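Local coordinates for cytochrome c, putative (Shewanella oneidensis, PDB 1SP3), which is an octaheme c-type cytochrome that probably serves in respiration as an oxidoreductase acting on tetrathionate, at residues N2-V7 with T24-Q29; S16-Q21 with D97-H102; Y81-K84 with D89-D92; G106-D111 with G116-K121. All coordinates share one frame; numbering follows the deposited sequence.

Overall arrangement
Contacts 1 and 2, both buried, share helix 15-34 and include heme-bonded residues. Only in contact 1 does the heme lie between the segments, joining them through its iron; contact 2 packs the helix against a second heme-binding motif by apolar contact and a water bridge. Contacts 3 and 4 are partly buried and lie within loops, between helices 71-74 and 99-102 and between helices 99-102 and 124-129. The first rests on an aromatic pair, the second mainly on backbone hydrogen bonds and a lysine. Asp97 of contact 2 ties this region together, forming a salt bridge with Lys110 and a hydrogen bond to Tyr108 of contact 4, while Tyr81 of contact 3 packs on Thr19.

Contact 1: residues N2-V7 with T24-Q29; sequences NPHKDV and TCHEEQ. With HEC (heme c), chain C.
His4 and His26 form a buried bis-histidine contact through the iron of a heme c, near the N-terminus, where the short helix 4-7 faces helix 15-34 across the porphyrin. The iron lies 2.1 Å from NE2 of His4, and NE2 of His26 binds it at the same distance from the other heme face. With 4.2 Å between NE2 of His4 and NE2 of His26, the two Fe-N bonds run nearly in line, leaving the nitrogens no direct contact. The imidazole planes are turned by about 65° to one another. His26 ends the CXXCH motif typical of c-type cytochromes; Cys22 and Cys25 tether the same heme, and Cys25 SG is bonded to heme CAC at 2.1 Å.

On the His26 side, CG lies opposite the carbonyl carbon (chi1 -64°), which carries the ring off the helix toward the iron. Its ND1 donates to Gln29 OE1 one turn later at 3.2 Å. The acceptor lies near the imidazole plane, yet the N-H comes in from above the plane of the amide, and the N-H...O angle is 138°. This bond helps to fix the rotation of the ligand ring. On the other heme face, Pro3 CD rests 3.6 Å from heme C1D and Asn2 CB packs against the same pyrrole, on C3D and C4D.

Around this site, His4 also packs on Val131 in the loop after helix 124-129. Gln29 extends from helix 15-34 to His190, an axial ligand of the next heme, next to the short strand pair 187-188 and 191-192.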
# COMPACT_ATOMS: atom_id res chain seq x y z
N ASN A 2 23.17 -24.91 7.15
CA ASN A 2 24.03 -23.92 6.54
C ASN A 2 25.07 -23.46 7.58
O ASN A 2 24.93 -23.86 8.74
CB ASN A 2 23.21 -22.77 5.96
CG ASN A 2 22.29 -22.13 6.96
OD1 ASN A 2 21.07 -22.06 6.75
ND2 ASN A 2 22.85 -21.67 8.06
N PRO A 3 26.09 -22.65 7.17
CA PRO A 3 27.15 -22.18 8.05
C PRO A 3 26.79 -21.08 9.05
O PRO A 3 27.68 -20.73 9.86
CB PRO A 3 28.13 -21.53 7.05
CG PRO A 3 27.77 -22.02 5.82
CD PRO A 3 26.29 -22.10 5.82
N HIS A 4 25.56 -20.52 8.98
CA HIS A 4 25.26 -19.25 9.70
C HIS A 4 25.74 -19.18 11.16
O HIS A 4 26.39 -18.23 11.56
CB HIS A 4 23.75 -18.94 9.68
CG HIS A 4 23.20 -18.74 8.30
ND1 HIS A 4 21.88 -18.96 8.01
CD2 HIS A 4 23.80 -18.40 7.13
CE1 HIS A 4 21.68 -18.75 6.71
NE2 HIS A 4 22.83 -18.40 6.16
N LYS A 5 25.36 -20.19 11.93
CA LYS A 5 25.56 -20.23 13.37
C LYS A 5 27.02 -20.20 13.79
O LYS A 5 27.36 -19.70 14.88
CB LYS A 5 24.81 -21.43 13.95
CG LYS A 5 23.32 -21.06 14.25
CD LYS A 5 22.30 -22.02 13.61
CE LYS A 5 20.85 -21.76 14.09
NZ LYS A 5 19.89 -22.85 13.68
N ASP A 6 27.87 -20.69 12.88
CA ASP A 6 29.32 -20.75 12.99
C ASP A 6 30.02 -19.47 12.51
O ASP A 6 31.03 -19.05 13.11
CB ASP A 6 29.85 -21.98 12.17
CG ASP A 6 29.56 -23.37 12.88
OD1 ASP A 6 29.16 -23.38 14.09
OD2 ASP A 6 29.72 -24.49 12.31
N VAL A 7 29.50 -18.82 11.46
CA VAL A 7 30.27 -17.75 10.80
C VAL A 7 29.91 -16.29 11.21
O VAL A 7 30.61 -15.33 10.82
CB VAL A 7 30.33 -17.93 9.26
CG1 VAL A 7 31.13 -16.81 8.66
CG2 VAL A 7 31.03 -19.26 8.87
N THR A 24 29.75 -11.99 1.82
CA THR A 24 30.90 -12.88 1.50
C THR A 24 30.37 -14.16 0.77
O THR A 24 31.10 -14.79 0.01
CB THR A 24 31.74 -13.24 2.78
OG1 THR A 24 30.88 -13.67 3.86
CG2 THR A 24 32.45 -11.96 3.35
N CYS A 25 29.08 -14.49 0.95
CA CYS A 25 28.50 -15.68 0.35
C CYS A 25 27.25 -15.42 -0.46
O CYS A 25 26.89 -16.29 -1.25
CB CYS A 25 28.15 -16.64 1.46
SG CYS A 25 29.54 -17.23 2.56
N HIS A 26 26.56 -14.27 -0.28
CA HIS A 26 25.29 -14.05 -0.93
C HIS A 26 25.30 -12.77 -1.78
O HIS A 26 24.27 -12.11 -1.94
CB HIS A 26 24.13 -13.98 0.10
CG HIS A 26 23.90 -15.26 0.87
ND1 HIS A 26 23.56 -16.46 0.26
CD2 HIS A 26 23.96 -15.53 2.20
CE1 HIS A 26 23.38 -17.38 1.18
NE2 HIS A 26 23.62 -16.85 2.37
N GLU A 27 26.45 -12.41 -2.32
CA GLU A 27 26.49 -11.38 -3.35
C GLU A 27 25.45 -11.49 -4.47
O GLU A 27 24.86 -10.48 -4.92
CB GLU A 27 27.88 -11.32 -3.98
CG GLU A 27 28.07 -9.92 -4.54
CD GLU A 27 29.45 -9.67 -5.16
OE1 GLU A 27 30.45 -10.37 -4.80
OE2 GLU A 27 29.50 -8.73 -5.98
N GLU A 28 25.18 -12.71 -4.90
CA GLU A 28 24.14 -12.91 -5.90
C GLU A 28 22.74 -12.40 -5.46
O GLU A 28 22.05 -11.67 -6.18
CB GLU A 28 24.04 -14.41 -6.33
CG GLU A 28 23.73 -14.48 -7.83
CD GLU A 28 23.31 -15.87 -8.35
OE1 GLU A 28 23.16 -15.95 -9.60
OE2 GLU A 28 23.08 -16.87 -7.54
N GLN A 29 22.33 -12.83 -4.28
CA GLN A 29 21.03 -12.46 -3.71
C GLN A 29 20.92 -10.93 -3.59
O GLN A 29 19.90 -10.37 -3.90
CB GLN A 29 20.98 -13.09 -2.32
CG GLN A 29 20.64 -14.62 -2.24
CD GLN A 29 21.70 -15.53 -2.84
OE1 GLN A 29 22.87 -15.29 -2.68
NE2 GLN A 29 21.29 -16.57 -3.50
FE HEC C . 23.32 -17.67 4.24
CHA HEC C . 21.36 -20.19 3.28
CHB HEC C . 20.64 -15.54 4.41
CHC HEC C . 25.24 -15.27 5.81
CHD HEC C . 26.14 -19.41 3.44
NA HEC C . 21.33 -17.81 3.87
C1A HEC C . 20.71 -18.99 3.55
C2A HEC C . 19.31 -18.72 3.46
C3A HEC C . 19.10 -17.43 3.78
C4A HEC C . 20.39 -16.83 4.04
CMA HEC C . 17.74 -16.70 3.90
CAA HEC C . 18.22 -19.78 3.12
CBA HEC C . 17.75 -20.17 4.55
CGA HEC C . 16.76 -21.27 4.51
O1A HEC C . 16.24 -21.61 5.63
O2A HEC C . 16.51 -21.79 3.38
NB HEC C . 23.02 -15.75 5.00
C1B HEC C . 21.82 -15.07 4.91
C2B HEC C . 22.02 -13.76 5.51
C3B HEC C . 23.30 -13.70 5.90
C4B HEC C . 23.94 -14.95 5.61
CMB HEC C . 20.93 -12.66 5.64
CAB HEC C . 23.95 -12.57 6.69
CBB HEC C . 23.32 -12.40 7.87
NC HEC C . 25.27 -17.41 4.58
C1C HEC C . 25.87 -16.34 5.21
C2C HEC C . 27.29 -16.54 5.18
C3C HEC C . 27.54 -17.69 4.52
C4C HEC C . 26.27 -18.24 4.12
CMC HEC C . 28.32 -15.52 5.79
CAC HEC C . 28.94 -18.37 4.18
CBC HEC C . 29.96 -18.43 5.07
ND HEC C . 23.69 -19.52 3.50
C1D HEC C . 24.94 -20.03 3.23
C2D HEC C . 24.79 -21.36 2.63
C3D HEC C . 23.33 -21.57 2.61
C4D HEC C . 22.72 -20.40 3.16
CMD HEC C . 25.87 -22.35 2.11
CAD HEC C . 22.63 -22.81 2.02
CBD HEC C . 22.63 -22.52 0.53
CGD HEC C . 22.17 -23.73 -0.29
O1D HEC C . 22.98 -24.70 -0.57
O2D HEC C . 20.96 -23.77 -0.66

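Contact 2: residues S16-Q21 with D97-H102; sequences SEVTTQ and DCLICH. With HEC (heme c), chain E.
Cys98 and Leu99, at the start of a CXXCH heme-binding motif, pack on Thr19 and Val18 of helix 15-34. Just before the motif, Asp97 points its CB away from that helix and caps the turn ahead: OD1 accepts from Ile100 N at 2.9 Å, met from above the carboxylate plane, and more weakly from Leu99 N. Its OD2 has other partners, a salt bridge to Lys110 and a hydrogen bond with Tyr108 OH.

At Cys98 the backbone N donates to a water at 2.8 Å, and that water donates in turn to Thr19 OG1, so the two segments are linked through one solvent molecule. The hydroxyl of Thr19 is also hydrogen-bonded to Val96 O, while its methyl CG2 lies 4.2 Å from Cys98 SG. The sulfur is bonded to heme CAB, close to Cys22 of the neighbouring heme.

Leu99 follows with CG beside its backbone N (chi1 -53°), which directs the fork of its side chain to the helix. CD1 lies 3.9 Å from Val18 CG1, and CD2 is almost as near to the same methyl. Ile127 of helix 124-129 covers Leu99, and Leu124 and Ala128 of that helix touch Val18, making a small apolar core.

Ile100 takes the capping bond, and Cys101 adds the second thioether through SG to CAC. His102 closes the motif, opposite His190 on the same iron. Gly132 O holds its ND1 and steadies the ring, whose NE2 sits 1.9 Å from the heme iron.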
# COMPACT_ATOMS: atom_id res chain seq x y z
N SER A 16 24.79 -2.49 8.12
CA SER A 16 25.68 -2.78 6.97
C SER A 16 26.82 -3.65 7.31
O SER A 16 27.29 -4.33 6.42
CB SER A 16 26.35 -1.55 6.33
OG SER A 16 25.41 -0.55 6.26
N GLU A 17 27.29 -3.62 8.56
CA GLU A 17 28.30 -4.60 8.99
C GLU A 17 27.80 -6.04 8.96
O GLU A 17 28.57 -7.00 8.76
CB GLU A 17 28.64 -4.38 10.43
CG GLU A 17 29.76 -3.43 10.67
CD GLU A 17 29.91 -3.24 12.17
OE1 GLU A 17 30.53 -4.10 12.79
OE2 GLU A 17 29.34 -2.29 12.72
N VAL A 18 26.52 -6.19 9.32
CA VAL A 18 25.90 -7.48 9.16
C VAL A 18 25.87 -7.78 7.69
O VAL A 18 26.27 -8.87 7.30
CB VAL A 18 24.52 -7.60 9.78
CG1 VAL A 18 23.91 -8.99 9.49
CG2 VAL A 18 24.62 -7.40 11.32
N THR A 19 25.45 -6.82 6.87
CA THR A 19 25.20 -7.12 5.48
C THR A 19 26.52 -7.43 4.82
O THR A 19 26.57 -8.29 3.90
CB THR A 19 24.53 -5.94 4.70
OG1 THR A 19 23.20 -5.83 5.13
CG2 THR A 19 24.34 -6.30 3.18
N THR A 20 27.55 -6.67 5.19
CA THR A 20 28.83 -6.94 4.59
C THR A 20 29.37 -8.36 4.85
O THR A 20 29.99 -8.97 3.96
CB THR A 20 29.90 -5.74 4.59
OG1 THR A 20 31.20 -6.13 5.09
CG2 THR A 20 29.52 -4.57 5.30
N GLN A 21 29.00 -8.94 5.99
CA GLN A 21 29.17 -10.38 6.13
C GLN A 21 28.36 -11.24 5.12
O GLN A 21 28.97 -12.07 4.36
CB GLN A 21 28.89 -10.82 7.56
CG GLN A 21 30.09 -10.38 8.51
CD GLN A 21 31.46 -10.74 7.89
OE1 GLN A 21 31.70 -11.92 7.55
NE2 GLN A 21 32.34 -9.73 7.71
N ASP A 97 19.07 -4.40 3.41
CA ASP A 97 18.70 -4.99 4.68
C ASP A 97 18.28 -6.45 4.45
O ASP A 97 17.23 -6.71 3.85
CB ASP A 97 17.59 -4.11 5.32
CG ASP A 97 17.16 -4.59 6.74
OD1 ASP A 97 17.40 -5.80 7.12
OD2 ASP A 97 16.55 -3.81 7.54
N CYS A 98 19.14 -7.38 4.83
CA CYS A 98 18.93 -8.80 4.68
C CYS A 98 18.20 -9.36 5.80
O CYS A 98 17.61 -10.39 5.65
CB CYS A 98 20.23 -9.63 4.61
SG CYS A 98 21.17 -9.09 3.21
N LEU A 99 18.18 -8.67 6.93
CA LEU A 99 17.52 -9.18 8.14
C LEU A 99 16.01 -8.96 8.24
O LEU A 99 15.31 -9.77 8.92
CB LEU A 99 18.20 -8.54 9.35
CG LEU A 99 19.71 -8.75 9.30
CD1 LEU A 99 20.33 -7.83 10.41
CD2 LEU A 99 20.10 -10.26 9.48
N ILE A 100 15.52 -7.88 7.64
CA ILE A 100 14.13 -7.57 7.82
C ILE A 100 13.22 -8.72 7.27
O ILE A 100 12.21 -9.08 7.90
CB ILE A 100 13.78 -6.17 7.29
CG1 ILE A 100 12.31 -5.75 7.58
CG2 ILE A 100 14.07 -6.07 5.82
CD1 ILE A 100 12.17 -5.29 8.95
N CYS A 101 13.58 -9.36 6.18
CA CYS A 101 12.73 -10.46 5.69
C CYS A 101 13.09 -11.81 6.25
O CYS A 101 12.32 -12.74 6.14
CB CYS A 101 12.76 -10.55 4.17
SG CYS A 101 12.05 -9.05 3.38
N HIS A 102 14.29 -11.94 6.76
CA HIS A 102 14.85 -13.26 7.10
C HIS A 102 15.06 -13.51 8.58
O HIS A 102 15.40 -14.62 8.95
CB HIS A 102 16.16 -13.48 6.32
CG HIS A 102 15.94 -13.68 4.84
ND1 HIS A 102 15.22 -14.74 4.34
CD2 HIS A 102 16.36 -12.99 3.76
CE1 HIS A 102 15.20 -14.70 3.01
NE2 HIS A 102 15.91 -13.66 2.63
FE HEC E . 16.05 -13.26 0.73
CHA HEC E . 15.17 -16.42 -0.29
CHB HEC E . 19.23 -14.43 1.17
CHC HEC E . 17.01 -10.06 1.34
CHD HEC E . 12.85 -12.19 0.69
NA HEC E . 17.02 -15.11 0.52
C1A HEC E . 16.47 -16.27 0.05
C2A HEC E . 17.48 -17.33 -0.04
C3A HEC E . 18.63 -16.78 0.34
C4A HEC E . 18.34 -15.36 0.68
CMA HEC E . 20.02 -17.49 0.39
CAA HEC E . 17.26 -18.79 -0.52
CBA HEC E . 16.77 -18.77 -2.01
CGA HEC E . 17.74 -17.99 -2.89
O1A HEC E . 18.93 -18.38 -2.77
O2A HEC E . 17.35 -17.05 -3.70
NB HEC E . 17.72 -12.46 1.14
C1B HEC E . 18.93 -13.08 1.29
C2B HEC E . 19.90 -12.05 1.53
C3B HEC E . 19.29 -10.88 1.56
C4B HEC E . 17.91 -11.09 1.34
CMB HEC E . 21.43 -12.31 1.79
CAB HEC E . 19.95 -9.46 1.74
CBB HEC E . 20.98 -9.02 0.97
NC HEC E . 15.08 -11.40 0.95
C1C HEC E . 15.67 -10.22 1.24
C2C HEC E . 14.64 -9.21 1.41
C3C HEC E . 13.45 -9.78 1.22
C4C HEC E . 13.74 -11.19 0.91
CMC HEC E . 14.96 -7.73 1.74
CAC HEC E . 12.00 -9.17 1.31
CBC HEC E . 11.60 -7.96 0.88
ND HEC E . 14.32 -14.15 0.27
C1D HEC E . 13.09 -13.50 0.34
C2D HEC E . 12.08 -14.41 -0.04
C3D HEC E . 12.83 -15.70 -0.41
C4D HEC E . 14.19 -15.46 -0.13
CMD HEC E . 10.52 -14.17 -0.14
CAD HEC E . 12.22 -17.03 -0.86
CBD HEC E . 11.69 -17.68 0.42
CGD HEC E . 10.94 -18.98 0.23
O1D HEC E . 10.21 -19.38 1.19
O2D HEC E . 11.06 -19.60 -0.86
O HOH W 1 21.06 -6.99 6.89

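Contact 3: residues Y81-K84 with D89-D92; sequences YGWK and DFKD
A T-shaped aromatic pair, Trp83 with Phe90, lies within the loop that leads from helix 71-74 to helix 99-102. Phe90 presents its edge to one face of the indole: CZ stands over the six-membered ring, 3.6 Å from Trp83 CZ3 and nearly as close to the other five atoms, and CE2 follows at 3.7 Å from the same CZ3. The ring centroids are 4.8 Å apart and the planes meet at 81°, so the meeting is close to perpendicular. With CG anti to its backbone N (chi1 179°), Trp83 extends the indole toward the 89-92 turn and offers that face to Phe90.

The Phe90 side is shaped by a type I turn from Asp89 to Asp92, closed by Asp92 N to Asp89 O. Within it Asp89 OD1 takes Lys91 N at 3.0 Å, an Asx turn in which the donor arrives from above the carboxylate plane. This holds the backbone that carries Phe90.

Other aromatic groups extend the cluster: Phe88 meets both rings, edge-to-face with Phe90, while His78 and Trp41 also adjoin Trp83. The pair is joined to helix 71-74 by Glu71, which touches Trp83, and to helix 37-40 by Trp39, whose NE1 binds Phe90 O.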
# COMPACT_ATOMS: atom_id res chain seq x y z
N TYR A 81 19.55 0.35 4.39
CA TYR A 81 20.04 1.10 5.55
C TYR A 81 20.58 2.50 5.13
O TYR A 81 21.54 2.54 4.42
CB TYR A 81 21.23 0.37 6.22
CG TYR A 81 20.92 -1.00 6.76
CD1 TYR A 81 21.69 -2.12 6.37
CD2 TYR A 81 19.93 -1.18 7.72
CE1 TYR A 81 21.41 -3.40 6.91
CE2 TYR A 81 19.67 -2.41 8.24
CZ TYR A 81 20.41 -3.53 7.84
OH TYR A 81 20.10 -4.78 8.39
N GLY A 82 20.02 3.62 5.61
CA GLY A 82 20.63 4.94 5.31
C GLY A 82 19.96 5.82 4.27
O GLY A 82 20.47 6.88 3.98
N TRP A 83 18.87 5.37 3.63
CA TRP A 83 18.21 6.22 2.64
C TRP A 83 17.52 7.37 3.41
O TRP A 83 16.44 7.20 4.00
CB TRP A 83 17.25 5.42 1.74
CG TRP A 83 16.52 6.24 0.71
CD1 TRP A 83 16.67 7.58 0.48
CD2 TRP A 83 15.60 5.78 -0.24
NE1 TRP A 83 15.86 7.99 -0.55
CE2 TRP A 83 15.17 6.91 -0.99
CE3 TRP A 83 15.00 4.56 -0.49
CZ2 TRP A 83 14.21 6.82 -1.98
CZ3 TRP A 83 14.09 4.46 -1.49
CH2 TRP A 83 13.66 5.57 -2.20
N LYS A 84 18.20 8.50 3.48
CA LYS A 84 17.75 9.67 4.27
C LYS A 84 17.49 10.89 3.40
O LYS A 84 16.84 11.82 3.83
CB LYS A 84 18.67 9.99 5.44
CG LYS A 84 20.04 10.36 5.03
CD LYS A 84 20.93 10.82 6.21
CE LYS A 84 22.42 10.98 5.72
NZ LYS A 84 23.30 12.03 6.44
N ASP A 89 22.93 5.98 -2.22
CA ASP A 89 23.60 5.21 -3.23
C ASP A 89 22.89 3.86 -3.51
O ASP A 89 23.15 2.90 -2.84
CB ASP A 89 25.02 4.92 -2.72
CG ASP A 89 25.84 4.19 -3.74
OD1 ASP A 89 25.37 3.94 -4.91
OD2 ASP A 89 26.94 3.79 -3.43
N PHE A 90 22.00 3.79 -4.49
CA PHE A 90 21.30 2.57 -4.82
C PHE A 90 22.17 1.44 -5.37
O PHE A 90 21.64 0.43 -5.70
CB PHE A 90 20.09 2.84 -5.74
CG PHE A 90 18.98 3.58 -5.05
CD1 PHE A 90 18.95 4.99 -5.05
CD2 PHE A 90 18.00 2.87 -4.31
CE1 PHE A 90 17.89 5.67 -4.38
CE2 PHE A 90 16.92 3.54 -3.65
CZ PHE A 90 16.89 4.94 -3.64
N LYS A 91 23.49 1.62 -5.48
CA LYS A 91 24.36 0.60 -6.05
C LYS A 91 25.25 -0.01 -5.00
O LYS A 91 26.00 -0.97 -5.24
CB LYS A 91 25.24 1.10 -7.19
CG LYS A 91 24.46 1.67 -8.39
CD LYS A 91 23.45 0.71 -9.10
CE LYS A 91 23.87 -0.82 -9.32
NZ LYS A 91 25.28 -1.25 -9.80
N ASP A 92 25.13 0.53 -3.81
CA ASP A 92 25.88 -0.02 -2.71
C ASP A 92 25.26 -1.28 -2.04
O ASP A 92 24.33 -1.20 -1.17
CB ASP A 92 26.07 1.06 -1.66
CG ASP A 92 27.07 0.68 -0.61
OD1 ASP A 92 27.46 -0.55 -0.50
OD2 ASP A 92 27.48 1.56 0.21

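Contact 4: residues G106-D111 with G116-K121; sequences GTYVKD and GEPMAK
Two bends near the end of Lys110, at chi3 86° and chi4 88°, fold its chain back so that NZ reaches Gly116 O at 2.9 Å, in the carbonyl plane and on a lone pair. Met119 is likewise bent, at chi2 -76°, which places SD 3.5 Å from Asp111 CA, its chain crossing that of Asp111 at about a right angle. Beside it, Val109 and Met119 lie alongside each other, CG1 to CG 3.7 Å.

The backbones are held by two bonds: Met119 N gives to Val109 O at 2.9 Å, and Asp111 N to Glu117 O at 3.0 Å. They bracket Lys110 and Pro118 as a non-hydrogen-bonded pair of the antiparallel type, a single bridge within one loop. A water donates to both Asp111 O, at 2.6 Å, and Glu117 O, adding a further tie. Next to the bridge, Tyr108 CE1 meets Pro118 CB at 4.0 Å, its ring set obliquely, while its OH is hydrogen-bonded to Asp97 and Tyr81.

The buried amine of Lys110 is gripped by several acceptors, Gly116 O, Gly80 O and the carboxylate of Asp97, consistent with a positive charge largely neutralised in place by that carboxylate and linking this loop to the heme-binding motif that follows Asp97.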
# COMPACT_ATOMS: atom_id res chain seq x y z
N GLY A 106 12.03 -12.66 15.82
CA GLY A 106 10.95 -11.74 16.13
C GLY A 106 11.47 -10.54 16.84
O GLY A 106 10.69 -9.71 17.28
N THR A 107 12.78 -10.40 16.99
CA THR A 107 13.25 -9.19 17.70
C THR A 107 13.77 -8.11 16.75
O THR A 107 14.01 -6.98 17.20
CB THR A 107 14.35 -9.50 18.71
OG1 THR A 107 15.57 -9.86 18.02
CG2 THR A 107 13.95 -10.67 19.61
N TYR A 108 14.02 -8.46 15.47
CA TYR A 108 14.64 -7.47 14.59
C TYR A 108 13.61 -6.37 14.26
O TYR A 108 12.50 -6.65 13.85
CB TYR A 108 15.28 -8.09 13.34
CG TYR A 108 15.86 -7.04 12.38
CD1 TYR A 108 17.14 -6.54 12.55
CD2 TYR A 108 15.13 -6.58 11.26
CE1 TYR A 108 17.69 -5.64 11.65
CE2 TYR A 108 15.70 -5.69 10.35
CZ TYR A 108 16.96 -5.21 10.57
OH TYR A 108 17.47 -4.29 9.72
N VAL A 109 13.99 -5.13 14.52
CA VAL A 109 13.10 -3.99 14.38
C VAL A 109 13.94 -2.80 13.88
O VAL A 109 15.02 -2.52 14.44
CB VAL A 109 12.47 -3.58 15.74
CG1 VAL A 109 11.71 -2.20 15.62
CG2 VAL A 109 11.49 -4.64 16.25
N LYS A 110 13.43 -2.11 12.88
CA LYS A 110 14.06 -0.90 12.25
C LYS A 110 13.46 0.30 12.97
O LYS A 110 12.26 0.40 13.19
CB LYS A 110 13.73 -0.83 10.74
CG LYS A 110 14.46 -1.90 9.90
CD LYS A 110 13.94 -2.01 8.46
CE LYS A 110 14.60 -1.05 7.50
NZ LYS A 110 15.80 -1.54 6.89
N ASP A 111 14.35 1.16 13.43
CA ASP A 111 14.01 2.35 14.14
C ASP A 111 13.11 3.26 13.26
O ASP A 111 13.54 3.71 12.21
CB ASP A 111 15.34 3.01 14.41
CG ASP A 111 15.21 4.36 15.10
OD1 ASP A 111 14.14 5.00 15.04
OD2 ASP A 111 16.19 4.84 15.69
N GLY A 116 16.17 3.46 8.02
CA GLY A 116 16.34 2.05 7.71
C GLY A 116 17.17 1.30 8.74
O GLY A 116 17.09 0.06 8.87
N GLU A 117 17.94 2.06 9.50
CA GLU A 117 18.84 1.55 10.56
C GLU A 117 18.03 0.78 11.59
O GLU A 117 16.91 1.21 11.94
CB GLU A 117 19.60 2.71 11.24
CG GLU A 117 21.09 2.54 11.23
CD GLU A 117 21.70 2.17 9.86
OE1 GLU A 117 22.33 1.07 9.79
OE2 GLU A 117 21.58 2.99 8.90
N PRO A 118 18.62 -0.32 12.11
CA PRO A 118 17.97 -1.12 13.13
C PRO A 118 17.93 -0.30 14.41
O PRO A 118 18.82 0.52 14.60
CB PRO A 118 18.97 -2.26 13.37
CG PRO A 118 19.88 -2.23 12.23
CD PRO A 118 19.99 -0.79 11.86
N MET A 119 16.96 -0.56 15.28
CA MET A 119 16.99 -0.06 16.66
C MET A 119 18.26 -0.38 17.40
O MET A 119 18.91 -1.40 17.19
CB MET A 119 15.83 -0.67 17.47
CG MET A 119 14.48 -0.19 16.99
SD MET A 119 14.14 1.53 17.53
CE MET A 119 14.11 1.21 19.48
N ALA A 120 18.54 0.50 18.34
CA ALA A 120 19.68 0.40 19.24
C ALA A 120 19.43 -0.74 20.23
O ALA A 120 18.26 -0.96 20.63
CB ALA A 120 19.86 1.74 19.98
N LYS A 121 20.49 -1.46 20.61
CA LYS A 121 20.40 -2.53 21.63
C LYS A 121 19.83 -3.84 21.10
O LYS A 121 19.33 -4.66 21.88
CB LYS A 121 19.59 -2.07 22.88
CG LYS A 121 20.33 -1.02 23.86
CD LYS A 121 19.43 0.23 24.18
CE LYS A 121 18.73 0.12 25.58
NZ LYS A 121 17.23 -0.12 25.46
O HOH W 2 14.92 2.44 10.43